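Local atomic coordinates of N-acetyltransferase (Staphylococcus aureus subsp. aureus, PDB entry 4M85), a protein that probably transfers an acetyl group from acetyl-coenzyme A to an amine of a substrate not established here, as GNAT-family enzymes do. Residues A[13-18]-A[120-125]; A[23-26]-A[31-34]. All blocks are in the same frame, centred on the assembly; numbering follows the deposited sequence.

Contact 1: residues A[13-18]-A[120-125]; sequences RFDIAK and ATFAAY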
ATOM      1  N   ARG A  13     -10.952   6.906  -3.680  1.00 17.50           N
ATOM      2  CA  ARG A  13     -10.935   5.492  -3.295  1.00 17.39           C
ATOM      3  C   ARG A  13     -11.139   4.482  -4.425  1.00 16.85           C
ATOM      4  O   ARG A  13     -10.698   3.344  -4.348  1.00 15.54           O
ATOM      5  CB  ARG A  13     -11.929   5.237  -2.166  1.00 16.99           C
ATOM      6  CG  ARG A  13     -13.397   5.345  -2.524  1.00 17.56           C
ATOM      7  CD  ARG A  13     -14.182   5.200  -1.216  1.00 18.46           C
ATOM      8  NE  ARG A  13     -15.625   5.189  -1.409  1.00 19.28           N
ATOM      9  CZ  ARG A  13     -16.375   6.270  -1.587  1.00 20.89           C
ATOM     10  NH1 ARG A  13     -15.836   7.484  -1.648  1.00 21.01           N
ATOM     11  NH2 ARG A  13     -17.687   6.134  -1.745  1.00 24.31           N
ATOM     12  N   PHE A  14     -11.820   4.891  -5.481  1.00 17.89           N
ATOM     13  CA  PHE A  14     -12.094   3.961  -6.568  1.00 19.34           C
ATOM     14  C   PHE A  14     -10.812   3.642  -7.370  1.00 19.31           C
ATOM     15  O   PHE A  14     -10.552   2.468  -7.706  1.00 18.87           O
ATOM     16  CB  PHE A  14     -13.276   4.482  -7.394  1.00 19.12           C
ATOM     17  CG  PHE A  14     -14.492   4.717  -6.543  1.00 19.76           C
ATOM     18  CD1 PHE A  14     -15.303   3.658  -6.184  1.00 19.89           C
ATOM     19  CD2 PHE A  14     -14.757   5.965  -6.016  1.00 20.85           C
ATOM     20  CE1 PHE A  14     -16.373   3.852  -5.334  1.00 20.63           C
ATOM     21  CE2 PHE A  14     -15.821   6.171  -5.159  1.00 20.24           C
ATOM     22  CZ  PHE A  14     -16.635   5.114  -4.825  1.00 20.26           C
ATOM     23  N   ASP A  15      -9.998   4.662  -7.618  1.00 20.14           N
ATOM     24  CA  ASP A  15      -8.700   4.478  -8.292  1.00 21.16           C
ATOM     25  C   ASP A  15      -7.687   3.793  -7.380  1.00 19.75           C
ATOM     26  O   ASP A  15      -6.958   2.889  -7.798  1.00 20.44           O
ATOM     27  CB  ASP A  15      -8.165   5.821  -8.804  1.00 23.52           C
ATOM     28  CG  ASP A  15      -8.866   6.290 -10.103  1.00 26.86           C
ATOM     29  OD1 ASP A  15      -9.138   5.452 -10.988  1.00 31.58           O
ATOM     30  OD2 ASP A  15      -9.120   7.506 -10.251  1.00 31.81           O
ATOM     31  N   ILE A  16      -7.659   4.208  -6.118  1.00 18.45           N
ATOM     32  CA  ILE A  16      -6.832   3.549  -5.112  1.00 18.03           C
ATOM     33  C   ILE A  16      -7.162   2.029  -5.065  1.00 18.52           C
ATOM     34  O   ILE A  16      -6.256   1.191  -5.071  1.00 18.57           O
ATOM     35  CB  ILE A  16      -6.990   4.224  -3.742  1.00 17.95           C
ATOM     36  CG1 ILE A  16      -6.354   5.628  -3.761  1.00 18.87           C
ATOM     37  CG2 ILE A  16      -6.398   3.362  -2.635  1.00 18.36           C
ATOM     38  CD1 ILE A  16      -6.521   6.452  -2.498  1.00 18.78           C
ATOM     39  N   ALA A  17      -8.445   1.678  -5.078  1.00 17.65           N
ATOM     40  CA  ALA A  17      -8.845   0.272  -5.043  1.00 17.00           C
ATOM     41  C   ALA A  17      -8.272  -0.530  -6.220  1.00 16.98           C
ATOM     42  O   ALA A  17      -7.823  -1.647  -6.065  1.00 16.53           O
ATOM     43  CB  ALA A  17     -10.370   0.174  -5.022  1.00 16.79           C
ATOM     44  N   LYS A  18      -8.244   0.058  -7.404  1.00 19.31           N
ATOM     45  CA  LYS A  18      -7.700  -0.654  -8.561  1.00 20.02           C
ATOM     46  C   LYS A  18      -6.216  -0.913  -8.364  1.00 19.43           C
ATOM     47  O   LYS A  18      -5.733  -2.022  -8.622  1.00 19.21           O
ATOM     48  CB  LYS A  18      -7.969   0.142  -9.834  1.00 21.98           C
ATOM     49  CG  LYS A  18      -9.445   0.255 -10.166  1.00 24.54           C
ATOM     50  CD  LYS A  18      -9.625   1.017 -11.474  1.00 28.56           C
ATOM     51  CE  LYS A  18     -11.043   1.536 -11.643  1.00 32.59           C
ATOM     52  NZ  LYS A  18     -11.143   2.335 -12.902  1.00 37.39           N
ATOM     53  N   ALA A 120       2.430   2.299  -5.648  1.00 19.73           N
ATOM     54  CA  ALA A 120       1.808   1.744  -6.847  1.00 19.45           C
ATOM     55  C   ALA A 120       1.536   2.811  -7.900  1.00 18.59           C
ATOM     56  O   ALA A 120       1.147   3.934  -7.583  1.00 18.44           O
ATOM     57  CB  ALA A 120       0.520   0.998  -6.479  1.00 19.35           C
ATOM     58  N   THR A 121       1.743   2.458  -9.165  1.00 19.17           N
ATOM     59  CA  THR A 121       1.511   3.405 -10.267  1.00 19.04           C
ATOM     60  C   THR A 121       0.696   2.699 -11.344  1.00 19.03           C
ATOM     61  O   THR A 121       0.963   1.550 -11.656  1.00 18.80           O
ATOM     62  CB  THR A 121       2.850   3.929 -10.870  1.00 19.15           C
ATOM     63  OG1 THR A 121       3.699   4.409  -9.833  1.00 21.65           O
ATOM     64  CG2 THR A 121       2.629   5.094 -11.818  1.00 18.91           C
ATOM     65  N   PHE A 122      -0.296   3.386 -11.912  1.00 19.43           N
ATOM     66  CA  PHE A 122      -0.989   2.861 -13.091  1.00 20.27           C
ATOM     67  C   PHE A 122      -0.030   2.740 -14.291  1.00 22.06           C
ATOM     68  O   PHE A 122       0.829   3.603 -14.524  1.00 20.47           O
ATOM     69  CB  PHE A 122      -2.184   3.732 -13.474  1.00 20.08           C
ATOM     70  CG  PHE A 122      -3.366   3.586 -12.558  1.00 19.65           C
ATOM     71  CD1 PHE A 122      -4.055   2.377 -12.486  1.00 18.93           C
ATOM     72  CD2 PHE A 122      -3.779   4.654 -11.766  1.00 19.17           C
ATOM     73  CE1 PHE A 122      -5.149   2.240 -11.652  1.00 18.66           C
ATOM     74  CE2 PHE A 122      -4.867   4.522 -10.917  1.00 19.59           C
ATOM     75  CZ  PHE A 122      -5.555   3.318 -10.867  1.00 19.37           C
ATOM     76  N   ALA A 123      -0.183   1.654 -15.044  1.00 23.46           N
ATOM     77  CA  ALA A 123       0.677   1.363 -16.208  1.00 24.50           C
ATOM     78  C   ALA A 123       0.805   2.540 -17.196  1.00 24.50           C
ATOM     79  O   ALA A 123       1.875   2.808 -17.719  1.00 24.19           O
ATOM     80  CB  ALA A 123       0.166   0.100 -16.916  1.00 23.86           C
ATOM     81  N   ALA A 124      -0.288   3.259 -17.413  1.00 26.18           N
ATOM     82  CA  ALA A 124      -0.317   4.386 -18.355  1.00 27.94           C
ATOM     83  C   ALA A 124       0.556   5.558 -17.905  1.00 28.23           C
ATOM     84  O   ALA A 124       0.880   6.426 -18.710  1.00 27.52           O
ATOM     85  CB  ALA A 124      -1.757   4.861 -18.562  1.00 27.72           C
ATOM     86  N   TYR A 125       0.931   5.587 -16.625  1.00 26.79           N
ATOM     87  CA  TYR A 125       1.706   6.712 -16.110  1.00 27.66           C
ATOM     88  C   TYR A 125       3.119   6.292 -15.741  1.00 27.58           C
ATOM     89  O   TYR A 125       3.858   7.080 -15.178  1.00 27.74           O
ATOM     90  CB  TYR A 125       0.996   7.376 -14.934  1.00 26.89           C
ATOM     91  CG  TYR A 125      -0.354   7.946 -15.289  1.00 28.80           C
ATOM     92  CD1 TYR A 125      -0.474   9.214 -15.843  1.00 30.02           C
ATOM     93  CD2 TYR A 125      -1.505   7.211 -15.080  1.00 29.51           C
ATOM     94  CE1 TYR A 125      -1.720   9.727 -16.187  1.00 31.84           C
ATOM     95  CE2 TYR A 125      -2.752   7.704 -15.413  1.00 31.89           C
ATOM     96  CZ  TYR A 125      -2.861   8.962 -15.962  1.00 33.30           C
ATOM     97  OH  TYR A 125      -4.116   9.428 -16.276  1.00 33.18           O
TER
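In this GNAT fold the first long helix packs beside the end of the central strand 114-121, and Phe122 meets Asp15 and Lys18 there. The contact rests on one ring. Phe122 CZ lies 3.4 Å from Asp15 O, the backbone carbonyl oxygen, which approaches the ring obliquely. On the same rim, Phe122 CE2 is 4.1 Å from Asp15 CB. Lys18, one helical turn on, brings its CB to the ring edge, close to the ring plane, with 4.0 Å between Lys18 CB and Phe122 CE1. The ring tip thus touches two residues three apart on one helix. The Asp15 carboxylate stands nearly upright to the ring, their planes 79° apart. Phe122 CG is anti to its own carbonyl carbon (chi1 -74°), which sends the ring out to the helix. Lys18 touches with its CB alone, and its extended chain leads the amino group away. The ring makes van der Waals contacts with these two residues, the shortest to a carbonyl oxygen, near the surface. Leu19 of the same helix also touches Phe122 and Ala120. On the strand side, backbone hydrogen bonds join Phe122 to Ala70 and Ala120 to Cys72 of strand 68-77, and Asp15 touches Val69 of that strand.

Contact 2: residues A[23-26]-A[31-34]; sequences VWDD and LVKH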
ATOM      1  N   VAL A  23      -1.914  -4.987  -6.840  1.00 27.25           N
ATOM      2  CA  VAL A  23      -0.857  -5.467  -5.977  1.00 26.30           C
ATOM      3  C   VAL A  23      -1.261  -6.806  -5.349  1.00 26.71           C
ATOM      4  O   VAL A  23      -0.457  -7.745  -5.317  1.00 26.57           O
ATOM      5  CB  VAL A  23      -0.495  -4.441  -4.886  1.00 27.44           C
ATOM      6  CG1 VAL A  23       0.479  -5.044  -3.880  1.00 27.14           C
ATOM      7  CG2 VAL A  23       0.129  -3.205  -5.518  1.00 28.02           C
ATOM      8  N   TRP A  24      -2.484  -6.892  -4.839  1.00 24.44           N
ATOM      9  CA  TRP A  24      -2.938  -8.121  -4.173  1.00 25.69           C
ATOM     10  C   TRP A  24      -3.032  -9.290  -5.156  1.00 28.46           C
ATOM     11  O   TRP A  24      -2.858 -10.441  -4.768  1.00 27.15           O
ATOM     12  CB  TRP A  24      -4.300  -7.919  -3.489  1.00 24.05           C
ATOM     13  CG  TRP A  24      -4.285  -7.032  -2.262  1.00 22.99           C
ATOM     14  CD1 TRP A  24      -3.227  -6.297  -1.768  1.00 22.21           C
ATOM     15  CD2 TRP A  24      -5.395  -6.770  -1.391  1.00 21.82           C
ATOM     16  NE1 TRP A  24      -3.616  -5.613  -0.636  1.00 22.26           N
ATOM     17  CE2 TRP A  24      -4.940  -5.884  -0.385  1.00 21.82           C
ATOM     18  CE3 TRP A  24      -6.732  -7.211  -1.355  1.00 22.45           C
ATOM     19  CZ2 TRP A  24      -5.772  -5.422   0.635  1.00 20.99           C
ATOM     20  CZ3 TRP A  24      -7.548  -6.771  -0.326  1.00 21.17           C
ATOM     21  CH2 TRP A  24      -7.063  -5.876   0.648  1.00 20.75           C
ATOM     22  N   ASP A  25      -3.316  -8.983  -6.423  1.00 33.30           N
ATOM     23  CA  ASP A  25      -3.394  -9.995  -7.490  1.00 37.85           C
ATOM     24  C   ASP A  25      -2.001 -10.542  -7.819  1.00 40.36           C
ATOM     25  O   ASP A  25      -1.839 -11.762  -7.977  1.00 40.22           O
ATOM     26  CB  ASP A  25      -4.077  -9.427  -8.747  1.00 38.87           C
ATOM     27  CG  ASP A  25      -4.204 -10.461  -9.882  1.00 41.58           C
ATOM     28  OD1 ASP A  25      -5.050 -11.380  -9.793  1.00 38.34           O
ATOM     29  OD2 ASP A  25      -3.448 -10.347 -10.870  1.00 43.37           O
ATOM     30  N   ASP A  26      -1.008  -9.650  -7.911  1.00 40.81           N
ATOM     31  CA  ASP A  26       0.390 -10.060  -8.027  1.00 42.49           C
ATOM     32  C   ASP A  26       0.743 -11.011  -6.897  1.00 46.69           C
ATOM     33  O   ASP A  26       1.173 -12.137  -7.143  1.00 49.30           O
ATOM     34  CB  ASP A  26       1.333  -8.854  -7.967  1.00 44.69           C
ATOM     35  CG  ASP A  26       1.296  -8.010  -9.229  1.00 45.13           C
ATOM     36  OD1 ASP A  26       0.758  -8.491 -10.247  1.00 48.11           O
ATOM     37  OD2 ASP A  26       1.800  -6.861  -9.198  1.00 46.65           O
ATOM     38  N   LEU A  31      -8.058 -14.880  -1.425  1.00 42.76           N
ATOM     39  CA  LEU A  31      -9.345 -14.192  -1.603  1.00 42.31           C
ATOM     40  C   LEU A  31      -9.469 -13.493  -2.965  1.00 40.99           C
ATOM     41  O   LEU A  31     -10.552 -13.394  -3.509  1.00 40.77           O
ATOM     42  CB  LEU A  31      -9.574 -13.179  -0.478  1.00 44.77           C
ATOM     43  CG  LEU A  31      -8.801 -11.854  -0.591  1.00 44.72           C
ATOM     44  CD1 LEU A  31      -9.733 -10.668  -0.762  1.00 42.67           C
ATOM     45  CD2 LEU A  31      -7.935 -11.669   0.635  1.00 47.11           C
ATOM     46  N   VAL A  32      -8.356 -12.998  -3.495  1.00 40.15           N
ATOM     47  CA  VAL A  32      -8.335 -12.387  -4.814  1.00 39.61           C
ATOM     48  C   VAL A  32      -8.435 -13.502  -5.854  1.00 42.49           C
ATOM     49  O   VAL A  32      -9.200 -13.399  -6.791  1.00 38.86           O
ATOM     50  CB  VAL A  32      -7.070 -11.533  -5.018  1.00 36.53           C
ATOM     51  CG1 VAL A  32      -6.983 -10.989  -6.434  1.00 37.48           C
ATOM     52  CG2 VAL A  32      -7.069 -10.379  -4.025  1.00 36.36           C
ATOM     53  N   LYS A  33      -7.684 -14.580  -5.665  1.00 45.74           N
ATOM     54  CA  LYS A  33      -7.738 -15.709  -6.598  1.00 50.21           C
ATOM     55  C   LYS A  33      -9.116 -16.336  -6.732  1.00 48.86           C
ATOM     56  O   LYS A  33      -9.490 -16.719  -7.832  1.00 53.99           O
ATOM     57  CB  LYS A  33      -6.711 -16.785  -6.222  1.00 54.23           C
ATOM     58  CG  LYS A  33      -5.453 -16.785  -7.079  1.00 59.01           C
ATOM     59  CD  LYS A  33      -4.888 -15.390  -7.333  1.00 62.88           C
ATOM     60  CE  LYS A  33      -3.659 -15.447  -8.225  1.00 63.40           C
ATOM     61  NZ  LYS A  33      -3.375 -14.116  -8.824  1.00 62.93           N
ATOM     62  N   HIS A  34      -9.878 -16.405  -5.642  1.00 47.96           N
ATOM     63  CA  HIS A  34     -11.132 -17.156  -5.630  1.00 48.50           C
ATOM     64  C   HIS A  34     -12.397 -16.332  -5.515  1.00 45.79           C
ATOM     65  O   HIS A  34     -13.482 -16.895  -5.555  1.00 47.63           O
ATOM     66  CB  HIS A  34     -11.096 -18.206  -4.519  1.00 51.65           C
ATOM     67  CG  HIS A  34     -10.082 -19.271  -4.762  1.00 55.35           C
ATOM     68  ND1 HIS A  34      -8.860 -19.289  -4.129  1.00 56.56           N
ATOM     69  CD2 HIS A  34     -10.081 -20.320  -5.616  1.00 58.23           C
ATOM     70  CE1 HIS A  34      -8.160 -20.319  -4.563  1.00 57.65           C
ATOM     71  NE2 HIS A  34      -8.878 -20.963  -5.465  1.00 58.41           N
TER
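The end of helix 13-26 and the short helix 30-34 come closest at Asp25 and Val32, whose CA atoms are 6.1 Å apart. Val32 points at the first helix and splits its two methyls between neighbouring residues. Val32 CG2 is 3.7 Å from Trp24 CB. The same methyl lies at the edge of the indole, near the ring plane, with 4.2 Å from Val32 CG2 to Trp24 CE3. Its CG1 is anti to the backbone N (chi1 175°) and sits against the next residue, 3.9 Å from Val32 CG1 to Asp25 CA. Leu31 comes to the six-membered ring obliquely, and Leu31 CD1 is 4.5 Å from Trp24 CZ3. Two consecutive helices of the N-terminal part of the GNAT fold pack against each other here across a short connection, with four residues between the segments. Pro103, from a loop far along the chain, touches both Trp24 and Leu31, and Leu104 also touches Trp24. At the more exposed side the contact turns polar. Lys33 bends at its second torsion (chi2 44°) and brings its amino group back to the first helix. Lys33 NZ donates to Asp25 O at 2.9 Å, with a C=O...N angle of 139°. The same nitrogen makes a salt bridge with the Asp25 carboxylate, long and weak as a hydrogen bond, at 3.4 Å from Lys33 NZ to Asp25 OD1.

Helix 13-26 is common to both contacts. Contact 1 uses its first turns and contact 2 its last. The centres of the two contacts are about 15 Å apart. Their nearest atoms come to about 4 Å without touching. Contact 1 joins residues more than a hundred positions apart and ties the helix to the sheet. Contact 2 is local and lies within the chain span between the two segments of contact 1. Contact 1 is a surface contact, while contact 2 is largely buried. In GNAT enzymes the loop after the strand equivalent to 114-121 usually binds the pyrophosphate of acetyl-coenzyme A, so segment 120-125 probably leads into that loop.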